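Local coordinates for catalase (Pseudomonas syringae, PDB 1M7S), which breaks down hydrogen peroxide into water and oxygen with a heme cofactor, protecting the cell from this toxic oxidant, at residues A[193-198]-A[205-210]; A[243-248]-A[293-298]; A[258-263]-A[277-282]. All coordinates share one frame; numbering follows the deposited sequence.

Contact 1. Residues A[193-198]-A[205-210]; sequences VHAYKL and VHYVKF. With HEM (protoporphyrin IX containing Fe), chain E.
Tyr-196 and Val-208 face each other as a hydrogen-bonded antiparallel pair, with Tyr-196 N giving its hydrogen to Val-208 O at 2.8 Å and Val-208 N returning one to Tyr-196 O at 2.7 Å. Leu-198 and His-206 repeat this pair of backbone hydrogen bonds two residues on. Between them, Lys-197 and Tyr-207 form a non-hydrogen-bonded pair whose side chains lie alongside one another, pointing the same way. Glu-321 takes both polar ends, a salt bridge for Lys-197 and a hydrogen bond for Tyr-207 OH, so each long residue can bury its stem. On the side of the sheet that carries Tyr-196, Leu-198 and Val-208, apolar groups close up: Phe-210 turns its edge toward the ring face of Tyr-196 in an offset edge-to-face pair, planes at 62°, and Leu-198 CD1 meets the beta-branched Val-208 at CG2, 3.6 Å away.

The loop before the strand is tied to the partner strand at Val-193 by Lys-209, whose extended chain bends at chi4 (-128°) and brings NZ to Val-193 O at 2.9 Å; NZ also binds Lys-277 O. Water 2 bridges His-194 O and Phe-210 N. Val-193 CG1 and His-194 NE2 rest against a heme vinyl, 3.5 and 3.4 Å from HEM CBB. His-194 ND1 is hydrogen-bonded to Asp-322 and NE2 to Arg-328, which fixes the ring's rotation. This is a beta hairpin of the catalase barrel whose lead-in loop forms part of the heme pocket.

Contact 2. Residues A[243-248]-A[293-298]; sequences GAIKKG and NKNVDN
Ile-245 lays its CG2 methyl against the amide of Asn-295, 3.6 Å from ND2. The isoleucine points toward the strand, and with CG2 anti to the backbone N that methyl also meets Asn-293 C at 3.8 Å. The other branch of the isoleucine ends in CD1, 3.9 Å from Asn-295 OD1, so a branched aliphatic chain spans the amide from one end to the other. Lys-246 adds only the start of its extended chain, crossing the amide at about a right angle with CG 3.8 Å from ND2. A lysine suits this exposed edge because its methylenes can pack while the ammonium group runs on outward. No hydrogen bond joins the segments; ND2 instead makes a weak one to Val-242 O, one turn back in helix 236-246, a reason for a polar residue here. The helix ends just beyond, in a Schellman motif with Gly-248 at positive phi. Across from it, Asn-293 and Lys-294 form a classic beta bulge against Lys-59, and Val-58 of strand 55-64 touches both Ile-245 and Asn-295. The helix end is thus packed on residues 293-295 of the strand and on strand 55-64, its antiparallel neighbour.

Contact 3. Residues A[258-263]-A[277-282]; sequences QVLKPE and KIWPDV
Leu-260 sets a methyl on the six-membered ring of Trp-279 in a CH-pi contact, joining a strand of the catalase beta barrel to the irregular loop that comes back past it before strand 284-295. CD1 stands 3.7 Å from the ring centroid and almost on the normal, directly above the six-membered ring. The other branch of the leucine, CD2, reaches Val-282 CG2 at 3.8 Å, so one forked residue fills the angle between the indole and the valine. Gln-258 packs its CB against CE3 of the same ring, at 3.8 Å, while the indole N-H is taken up by Pro-272 O. Lys-209, from the adjoining strand, makes a cation-pi contact with the tryptophan.

The packing is looser at Val-259, which points away from the loop and offers it little beyond its carbonyl oxygen, 3.5 Å from Val-282 CG1. At the polar end of the contact, water 4 forms a bridge, donating to Gln-258 OE1 and accepting from Trp-279 N. Glutamine fits this border because its amide can both give and receive, and because its chain, extended beyond CG (chi2 174°), carries that amide across to the loop. NE2 clasps the turn with both hydrogens, one nearly straight to Val-282 O (2.8 Å, 178°) and the other bent to Trp-279 O (2.8 Å, 142°).

How the contacts relate
All three contacts reach one curled antiparallel sheet, the barrel of the catalase fold. Contacts 1 and 3 are neighbours, their centres about 9 Å apart, because strands 205-214 and 252-260 pair directly: Tyr-207 N lies 2.7 Å from Leu-260 O, a probable hydrogen bond. Lys-209 links them further, its CE 3.3 Å from Trp-279 NE1. Contact 2 lies apart, its centre about 32 Å from that of contact 1 and about 36 Å from that of contact 3, yet strand 284-295 runs beside strand 252-260. Only contact 1 meets the heme, and its Val-193 side chain is about 5 Å from that of Asn-124, a predicted active-site residue; the side chain of Trp-279 is about 13 Å from a bound heme.

Contact 1. Residues A[193-198]-A[205-210]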
loop_
_atom_site.group_PDB
_atom_site.type_symbol
_atom_site.label_atom_id
_atom_site.label_comp_id
_atom_site.label_asym_id
_atom_site.label_seq_id
_atom_site.Cartn_x
_atom_site.Cartn_y
_atom_site.Cartn_z
ATOM N N VAL A 193 -2.891 -29.699 15.286
ATOM C CA VAL A 193 -4.203 -30.050 14.781
ATOM C C VAL A 193 -4.112 -31.062 13.638
ATOM O O VAL A 193 -4.561 -32.213 13.813
ATOM C CB VAL A 193 -5.067 -28.852 14.398
ATOM C CG1 VAL A 193 -6.431 -29.301 13.946
ATOM C CG2 VAL A 193 -5.237 -27.949 15.648
ATOM N N HIS A 194 -3.530 -30.691 12.527
ATOM C CA HIS A 194 -3.425 -31.589 11.389
ATOM C C HIS A 194 -2.326 -32.630 11.565
ATOM O O HIS A 194 -1.360 -32.366 12.260
ATOM C CB HIS A 194 -2.926 -30.782 10.162
ATOM C CG HIS A 194 -3.583 -29.458 10.005
ATOM N ND1 HIS A 194 -4.917 -29.386 9.674
ATOM C CD2 HIS A 194 -3.130 -28.179 10.168
ATOM C CE1 HIS A 194 -5.267 -28.099 9.615
ATOM N NE2 HIS A 194 -4.213 -27.370 9.891
ATOM N N ALA A 195 -2.437 -33.704 10.791
ATOM C CA ALA A 195 -1.317 -34.612 10.619
ATOM C C ALA A 195 -0.423 -33.893 9.575
ATOM O O ALA A 195 -0.922 -33.308 8.606
ATOM C CB ALA A 195 -1.786 -35.892 9.918
ATOM N N TYR A 196 0.887 -33.871 9.847
ATOM C CA TYR A 196 1.887 -33.358 8.958
ATOM C C TYR A 196 2.594 -34.633 8.383
ATOM O O TYR A 196 2.439 -35.688 8.979
ATOM C CB TYR A 196 2.958 -32.519 9.656
ATOM C CG TYR A 196 2.431 -31.105 9.864
ATOM C CD1 TYR A 196 1.528 -30.857 10.880
ATOM C CD2 TYR A 196 2.804 -30.060 9.029
ATOM C CE1 TYR A 196 0.997 -29.580 11.078
ATOM C CE2 TYR A 196 2.308 -28.766 9.238
ATOM C CZ TYR A 196 1.398 -28.561 10.247
ATOM O OH TYR A 196 0.852 -27.305 10.473
ATOM N N LYS A 197 3.228 -34.453 7.258
ATOM C CA LYS A 197 3.886 -35.610 6.636
ATOM C C LYS A 197 5.383 -35.436 6.865
ATOM O O LYS A 197 5.977 -34.456 6.389
ATOM C CB LYS A 197 3.484 -35.652 5.170
ATOM C CG LYS A 197 4.138 -36.554 4.190
ATOM C CD LYS A 197 3.912 -36.256 2.705
ATOM C CE LYS A 197 2.442 -36.116 2.314
ATOM N NZ LYS A 197 2.327 -36.253 0.813
ATOM N N LEU A 198 5.982 -36.371 7.582
ATOM C CA LEU A 198 7.415 -36.358 7.796
ATOM C C LEU A 198 8.068 -37.297 6.749
ATOM O O LEU A 198 7.553 -38.406 6.587
ATOM C CB LEU A 198 7.812 -36.805 9.208
ATOM C CG LEU A 198 7.313 -35.854 10.315
ATOM C CD1 LEU A 198 7.911 -36.173 11.686
ATOM C CD2 LEU A 198 7.605 -34.411 9.983
ATOM N N VAL A 205 7.392 -41.942 3.859
ATOM C CA VAL A 205 6.565 -40.942 4.562
ATOM C C VAL A 205 5.859 -41.510 5.758
ATOM O O VAL A 205 5.439 -42.665 5.801
ATOM C CB VAL A 205 5.596 -40.546 3.407
ATOM C CG1 VAL A 205 4.237 -40.137 3.876
ATOM C CG2 VAL A 205 6.268 -39.450 2.553
ATOM N N HIS A 206 5.602 -40.711 6.797
ATOM C CA HIS A 206 4.817 -41.060 7.942
ATOM C C HIS A 206 3.893 -39.830 8.237
ATOM O O HIS A 206 4.339 -38.741 7.936
ATOM C CB HIS A 206 5.552 -41.353 9.232
ATOM C CG HIS A 206 6.298 -42.660 9.232
ATOM N ND1 HIS A 206 7.480 -42.771 8.510
ATOM C CD2 HIS A 206 6.069 -43.832 9.840
ATOM C CE1 HIS A 206 7.962 -44.006 8.669
ATOM N NE2 HIS A 206 7.138 -44.655 9.474
ATOM N N TYR A 207 2.682 -40.109 8.709
ATOM C CA TYR A 207 1.795 -38.996 9.069
ATOM C C TYR A 207 1.927 -38.777 10.567
ATOM O O TYR A 207 1.788 -39.706 11.380
ATOM C CB TYR A 207 0.345 -39.327 8.660
ATOM C CG TYR A 207 0.169 -39.256 7.156
ATOM C CD1 TYR A 207 0.211 -40.415 6.360
ATOM C CD2 TYR A 207 0.001 -38.040 6.515
ATOM C CE1 TYR A 207 0.061 -40.326 4.997
ATOM C CE2 TYR A 207 -0.159 -37.947 5.142
ATOM C CZ TYR A 207 -0.106 -39.102 4.373
ATOM O OH TYR A 207 -0.248 -39.055 3.003
ATOM N N VAL A 208 2.146 -37.533 10.975
ATOM C CA VAL A 208 2.378 -37.293 12.408
ATOM C C VAL A 208 1.556 -36.133 12.945
ATOM O O VAL A 208 1.470 -35.087 12.287
ATOM C CB VAL A 208 3.887 -36.899 12.527
ATOM C CG1 VAL A 208 4.221 -36.555 13.948
ATOM C CG2 VAL A 208 4.821 -38.013 12.039
ATOM N N LYS A 209 1.039 -36.292 14.150
ATOM C CA LYS A 209 0.409 -35.195 14.862
ATOM C C LYS A 209 1.380 -34.700 15.948
ATOM O O LYS A 209 2.114 -35.472 16.560
ATOM C CB LYS A 209 -0.894 -35.642 15.469
ATOM C CG LYS A 209 -1.987 -35.632 14.393
ATOM C CD LYS A 209 -3.310 -35.843 15.148
ATOM C CE LYS A 209 -4.429 -35.791 14.117
ATOM N NZ LYS A 209 -5.479 -34.845 14.474
ATOM N N PHE A 210 1.440 -33.394 16.180
ATOM C CA PHE A 210 2.314 -32.781 17.181
ATOM C C PHE A 210 1.518 -32.219 18.352
ATOM O O PHE A 210 0.456 -31.598 18.170
ATOM C CB PHE A 210 3.056 -31.573 16.576
ATOM C CG PHE A 210 4.035 -31.926 15.501
ATOM C CD1 PHE A 210 5.314 -32.399 15.837
ATOM C CD2 PHE A 210 3.732 -31.796 14.168
ATOM C CE1 PHE A 210 6.217 -32.735 14.855
ATOM C CE2 PHE A 210 4.635 -32.096 13.185
ATOM C CZ PHE A 210 5.902 -32.578 13.512
HETATM C CHA HEM E . -3.427 -16.816 11.815
HETATM C CHB HEM E . -3.901 -21.197 13.818
HETATM C CHC HEM E . -6.990 -22.448 10.318
HETATM C CHD HEM E . -5.741 -18.465 7.824
HETATM C C1A HEM E . -3.308 -17.898 12.657
HETATM C C2A HEM E . -2.503 -17.906 13.901
HETATM C C3A HEM E . -2.635 -19.112 14.451
HETATM C C4A HEM E . -3.528 -19.883 13.602
HETATM C CMA HEM E . -1.989 -19.668 15.727
HETATM C CAA HEM E . -1.686 -16.683 14.352
HETATM C CBA HEM E . -0.153 -16.777 14.045
HETATM C CGA HEM E . 0.561 -15.583 14.733
HETATM O O1A HEM E . 1.025 -14.754 13.912
HETATM O O2A HEM E . 0.590 -15.687 15.975
HETATM C C1B HEM E . -4.750 -21.934 13.036
HETATM C C2B HEM E . -5.083 -23.339 13.232
HETATM C C3B HEM E . -5.957 -23.682 12.263
HETATM C C4B HEM E . -6.170 -22.520 11.444
HETATM C CMB HEM E . -4.522 -24.191 14.379
HETATM C CAB HEM E . -6.674 -25.002 11.980
HETATM C CBB HEM E . -6.206 -26.183 12.335
HETATM C C1C HEM E . -6.824 -21.533 9.310
HETATM C C2C HEM E . -7.291 -21.699 7.953
HETATM C C3C HEM E . -6.925 -20.615 7.256
HETATM C C4C HEM E . -6.264 -19.720 8.181
HETATM C CMC HEM E . -8.016 -22.949 7.386
HETATM C CAC HEM E . -7.136 -20.255 5.772
HETATM C CBC HEM E . -7.048 -21.145 4.767
HETATM C C1D HEM E . -5.063 -17.652 8.741
HETATM C C2D HEM E . -4.590 -16.309 8.448
HETATM C C3D HEM E . -3.956 -15.853 9.531
HETATM C C4D HEM E . -4.012 -16.892 10.535
HETATM C CMD HEM E . -4.850 -15.628 7.093
HETATM C CAD HEM E . -3.257 -14.477 9.730
HETATM C CBD HEM E . -1.719 -14.642 9.454
HETATM C CGD HEM E . -0.959 -13.329 9.423
HETATM O O1D HEM E . 0.294 -13.404 9.678
HETATM O O2D HEM E . -1.502 -12.234 9.134
HETATM N NA HEM E . -3.947 -19.100 12.552
HETATM N NB HEM E . -5.409 -21.457 11.921
HETATM N NC HEM E . -6.223 -20.299 9.436
HETATM N ND HEM E . -4.643 -17.989 10.012
HETATM FE FE HEM E . -5.005 -19.735 10.942
HETATM O O HOH W 1 -2.603 -32.163 16.734
HETATM O O HOH W 2 -0.531 -31.954 14.808
HETATM O O HOH W 3 -7.128 -19.470 12.271
#

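Contact 2. Residues A[243-248]-A[293-298]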
loop_
_atom_site.group_PDB
_atom_site.type_symbol
_atom_site.label_atom_id
_atom_site.label_comp_id
_atom_site.label_asym_id
_atom_site.label_seq_id
_atom_site.Cartn_x
_atom_site.Cartn_y
_atom_site.Cartn_z
ATOM N N GLY A 243 5.168 -11.308 32.812
ATOM C CA GLY A 243 5.418 -11.348 34.233
ATOM C C GLY A 243 6.284 -12.526 34.662
ATOM O O GLY A 243 7.296 -12.319 35.367
ATOM N N ALA A 244 5.882 -13.735 34.259
ATOM C CA ALA A 244 6.613 -14.952 34.608
ATOM C C ALA A 244 8.022 -14.900 34.080
ATOM O O ALA A 244 8.973 -15.224 34.803
ATOM C CB ALA A 244 5.873 -16.157 34.038
ATOM N N ILE A 245 8.196 -14.459 32.812
ATOM C CA ILE A 245 9.514 -14.399 32.240
ATOM C C ILE A 245 10.352 -13.363 32.985
ATOM O O ILE A 245 11.490 -13.704 33.336
ATOM C CB ILE A 245 9.499 -14.147 30.738
ATOM C CG1 ILE A 245 8.843 -15.399 30.100
ATOM C CG2 ILE A 245 10.899 -13.874 30.216
ATOM C CD1 ILE A 245 8.609 -15.231 28.603
ATOM N N LYS A 246 9.782 -12.194 33.282
ATOM C CA LYS A 246 10.545 -11.240 34.099
ATOM C C LYS A 246 10.947 -11.830 35.448
ATOM O O LYS A 246 11.988 -11.409 35.973
ATOM C CB LYS A 246 9.752 -9.943 34.334
ATOM C CG LYS A 246 9.722 -9.046 33.108
ATOM C CD LYS A 246 8.892 -7.787 33.375
ATOM C CE LYS A 246 8.886 -6.875 32.152
ATOM N NZ LYS A 246 8.187 -5.597 32.495
ATOM N N LYS A 247 10.161 -12.672 36.108
ATOM C CA LYS A 247 10.565 -13.266 37.372
ATOM C C LYS A 247 11.481 -14.485 37.225
ATOM O O LYS A 247 11.731 -15.119 38.257
ATOM C CB LYS A 247 9.354 -13.668 38.208
ATOM C CG LYS A 247 8.482 -12.540 38.754
ATOM C CD LYS A 247 9.261 -11.233 38.891
ATOM C CE LYS A 247 8.582 -10.231 39.808
ATOM N NZ LYS A 247 9.164 -8.862 39.661
ATOM N N GLY A 248 11.915 -14.876 36.029
ATOM C CA GLY A 248 12.770 -16.036 35.834
ATOM C C GLY A 248 12.073 -17.375 35.796
ATOM O O GLY A 248 12.729 -18.417 35.560
ATOM N N ASN A 293 12.085 -18.181 27.339
ATOM C CA ASN A 293 12.726 -17.480 28.480
ATOM C C ASN A 293 13.206 -16.091 28.189
ATOM O O ASN A 293 14.040 -15.608 28.991
ATOM C CB ASN A 293 13.926 -18.373 28.859
ATOM C CG ASN A 293 14.842 -18.613 27.702
ATOM O OD1 ASN A 293 15.598 -19.608 27.830
ATOM N ND2 ASN A 293 14.881 -17.847 26.630
ATOM N N LYS A 294 12.669 -15.447 27.148
ATOM C CA LYS A 294 13.100 -14.076 26.898
ATOM C C LYS A 294 11.915 -13.228 26.375
ATOM O O LYS A 294 11.295 -13.704 25.428
ATOM C CB LYS A 294 14.093 -14.030 25.771
ATOM C CG LYS A 294 15.280 -13.089 25.930
ATOM C CD LYS A 294 16.493 -14.034 25.991
ATOM C CE LYS A 294 17.552 -13.615 27.007
ATOM N NZ LYS A 294 18.499 -14.778 27.218
ATOM N N ASN A 295 11.694 -12.073 26.958
ATOM C CA ASN A 295 10.693 -11.165 26.402
ATOM C C ASN A 295 11.277 -10.447 25.201
ATOM O O ASN A 295 12.507 -10.321 25.021
ATOM C CB ASN A 295 10.212 -10.129 27.434
ATOM C CG ASN A 295 9.243 -10.787 28.402
ATOM O OD1 ASN A 295 8.261 -11.429 28.011
ATOM N ND2 ASN A 295 9.510 -10.623 29.704
ATOM N N VAL A 296 10.398 -9.950 24.315
ATOM C CA VAL A 296 10.878 -9.196 23.143
ATOM C C VAL A 296 11.435 -7.825 23.534
ATOM O O VAL A 296 11.091 -7.331 24.602
ATOM C CB VAL A 296 9.727 -8.984 22.141
ATOM C CG1 VAL A 296 9.137 -10.342 21.726
ATOM C CG2 VAL A 296 8.649 -8.098 22.747
ATOM N N ASP A 297 12.186 -7.216 22.622
ATOM C CA ASP A 297 12.706 -5.876 22.911
ATOM C C ASP A 297 11.726 -4.806 22.423
ATOM O O ASP A 297 11.606 -3.756 23.068
ATOM C CB ASP A 297 14.015 -5.741 22.141
ATOM C CG ASP A 297 15.130 -6.586 22.778
ATOM O OD1 ASP A 297 15.925 -7.153 22.005
ATOM O OD2 ASP A 297 15.241 -6.663 24.000
ATOM N N ASN A 298 11.076 -5.088 21.287
ATOM C CA ASN A 298 10.090 -4.082 20.777
ATOM C C ASN A 298 8.867 -4.812 20.241
ATOM O O ASN A 298 9.026 -5.612 19.302
ATOM C CB ASN A 298 10.780 -3.231 19.724
ATOM C CG ASN A 298 9.890 -2.156 19.116
ATOM O OD1 ASN A 298 9.277 -2.264 18.046
ATOM N ND2 ASN A 298 9.836 -1.020 19.831
#

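Contact 3. Residues A[258-263]-A[277-282]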
loop_
_atom_site.group_PDB
_atom_site.type_symbol
_atom_site.label_atom_id
_atom_site.label_comp_id
_atom_site.label_asym_id
_atom_site.label_seq_id
_atom_site.Cartn_x
_atom_site.Cartn_y
_atom_site.Cartn_z
ATOM N N GLN A 258 2.496 -38.367 17.454
ATOM C CA GLN A 258 1.651 -39.536 17.252
ATOM C C GLN A 258 1.910 -39.916 15.803
ATOM O O GLN A 258 1.963 -39.005 14.949
ATOM C CB GLN A 258 0.125 -39.371 17.421
ATOM C CG GLN A 258 -0.299 -39.296 18.872
ATOM C CD GLN A 258 -1.794 -38.973 18.883
ATOM O OE1 GLN A 258 -2.122 -37.877 18.404
ATOM N NE2 GLN A 258 -2.632 -39.847 19.408
ATOM N N VAL A 259 2.231 -41.174 15.527
ATOM C CA VAL A 259 2.684 -41.557 14.197
ATOM C C VAL A 259 1.847 -42.625 13.547
ATOM O O VAL A 259 1.570 -43.597 14.270
ATOM C CB VAL A 259 4.142 -42.118 14.325
ATOM C CG1 VAL A 259 4.798 -42.555 13.035
ATOM C CG2 VAL A 259 5.060 -41.100 14.981
ATOM N N LEU A 260 1.477 -42.431 12.291
ATOM C CA LEU A 260 0.775 -43.449 11.524
ATOM C C LEU A 260 1.404 -43.563 10.137
ATOM O O LEU A 260 1.872 -42.595 9.505
ATOM C CB LEU A 260 -0.710 -43.167 11.315
ATOM C CG LEU A 260 -1.660 -43.210 12.506
ATOM C CD1 LEU A 260 -3.056 -42.727 12.122
ATOM C CD2 LEU A 260 -1.770 -44.605 13.074
ATOM N N LYS A 261 1.517 -44.816 9.644
ATOM C CA LYS A 261 1.984 -45.068 8.292
ATOM C C LYS A 261 0.806 -44.840 7.328
ATOM O O LYS A 261 -0.369 -45.024 7.632
ATOM C CB LYS A 261 2.434 -46.534 8.174
ATOM C CG LYS A 261 3.526 -46.969 9.120
ATOM C CD LYS A 261 4.055 -48.339 8.724
ATOM C CE LYS A 261 4.178 -49.247 9.943
ATOM N NZ LYS A 261 5.414 -48.890 10.707
ATOM N N PRO A 262 1.104 -44.479 6.086
ATOM C CA PRO A 262 0.172 -44.209 5.012
ATOM C C PRO A 262 -0.836 -45.324 4.776
ATOM O O PRO A 262 -2.051 -45.120 4.682
ATOM C CB PRO A 262 1.042 -43.941 3.758
ATOM C CG PRO A 262 2.280 -43.362 4.425
ATOM C CD PRO A 262 2.496 -44.238 5.650
ATOM N N GLU A 263 -0.391 -46.561 4.831
ATOM C CA GLU A 263 -1.182 -47.778 4.662
ATOM C C GLU A 263 -2.115 -48.106 5.818
ATOM O O GLU A 263 -2.970 -49.008 5.757
ATOM C CB GLU A 263 -0.164 -48.931 4.504
ATOM C CG GLU A 263 0.985 -48.828 5.475
ATOM C CD GLU A 263 2.151 -47.936 5.086
ATOM O OE1 GLU A 263 2.220 -47.071 4.232
ATOM O OE2 GLU A 263 3.231 -48.239 5.687
ATOM N N LYS A 277 -10.829 -34.184 14.023
ATOM C CA LYS A 277 -10.626 -35.385 14.786
ATOM C C LYS A 277 -9.273 -35.481 15.480
ATOM O O LYS A 277 -8.244 -35.057 14.947
ATOM C CB LYS A 277 -10.643 -36.608 13.775
ATOM C CG LYS A 277 -11.968 -36.840 13.053
ATOM C CD LYS A 277 -13.049 -37.357 14.014
ATOM C CE LYS A 277 -14.328 -37.687 13.244
ATOM N NZ LYS A 277 -14.949 -36.357 12.873
ATOM N N ILE A 278 -9.319 -36.078 16.667
ATOM C CA ILE A 278 -8.069 -36.443 17.349
ATOM C C ILE A 278 -7.804 -37.920 16.974
ATOM O O ILE A 278 -8.668 -38.539 16.364
ATOM C CB ILE A 278 -8.160 -36.332 18.870
ATOM C CG1 ILE A 278 -9.217 -37.256 19.487
ATOM C CG2 ILE A 278 -8.477 -34.887 19.283
ATOM C CD1 ILE A 278 -8.947 -37.500 20.976
ATOM N N TRP A 279 -6.662 -38.468 17.327
ATOM C CA TRP A 279 -6.415 -39.902 17.086
ATOM C C TRP A 279 -6.366 -40.547 18.487
ATOM O O TRP A 279 -5.337 -40.460 19.156
ATOM C CB TRP A 279 -5.074 -40.083 16.401
ATOM C CG TRP A 279 -4.909 -39.530 15.023
ATOM C CD1 TRP A 279 -5.880 -39.076 14.161
ATOM C CD2 TRP A 279 -3.681 -39.493 14.286
ATOM N NE1 TRP A 279 -5.324 -38.714 12.960
ATOM C CE2 TRP A 279 -3.962 -38.968 13.020
ATOM C CE3 TRP A 279 -2.353 -39.830 14.619
ATOM C CZ2 TRP A 279 -2.989 -38.746 12.060
ATOM C CZ3 TRP A 279 -1.387 -39.636 13.636
ATOM C CH2 TRP A 279 -1.683 -39.089 12.389
ATOM N N PRO A 280 -7.487 -41.072 18.932
ATOM C CA PRO A 280 -7.672 -41.493 20.299
ATOM C C PRO A 280 -6.735 -42.572 20.801
ATOM O O PRO A 280 -6.331 -42.455 21.968
ATOM C CB PRO A 280 -9.127 -42.003 20.459
ATOM C CG PRO A 280 -9.752 -41.630 19.148
ATOM C CD PRO A 280 -8.712 -41.163 18.145
ATOM N N ASP A 281 -6.425 -43.582 20.012
ATOM C CA ASP A 281 -5.576 -44.639 20.597
ATOM C C ASP A 281 -4.150 -44.719 20.085
ATOM O O ASP A 281 -3.413 -45.614 20.557
ATOM C CB ASP A 281 -6.332 -45.973 20.436
ATOM C CG ASP A 281 -7.751 -45.888 20.961
ATOM O OD1 ASP A 281 -7.928 -45.640 22.172
ATOM O OD2 ASP A 281 -8.694 -45.977 20.135
ATOM N N VAL A 282 -3.680 -43.775 19.276
ATOM C CA VAL A 282 -2.288 -43.888 18.819
ATOM C C VAL A 282 -1.393 -43.363 19.932
ATOM O O VAL A 282 -1.605 -42.261 20.425
ATOM C CB VAL A 282 -2.100 -43.118 17.510
ATOM C CG1 VAL A 282 -0.701 -43.294 16.961
ATOM C CG2 VAL A 282 -3.113 -43.620 16.474
HETATM O O HOH W 4 -4.572 -36.926 18.517
#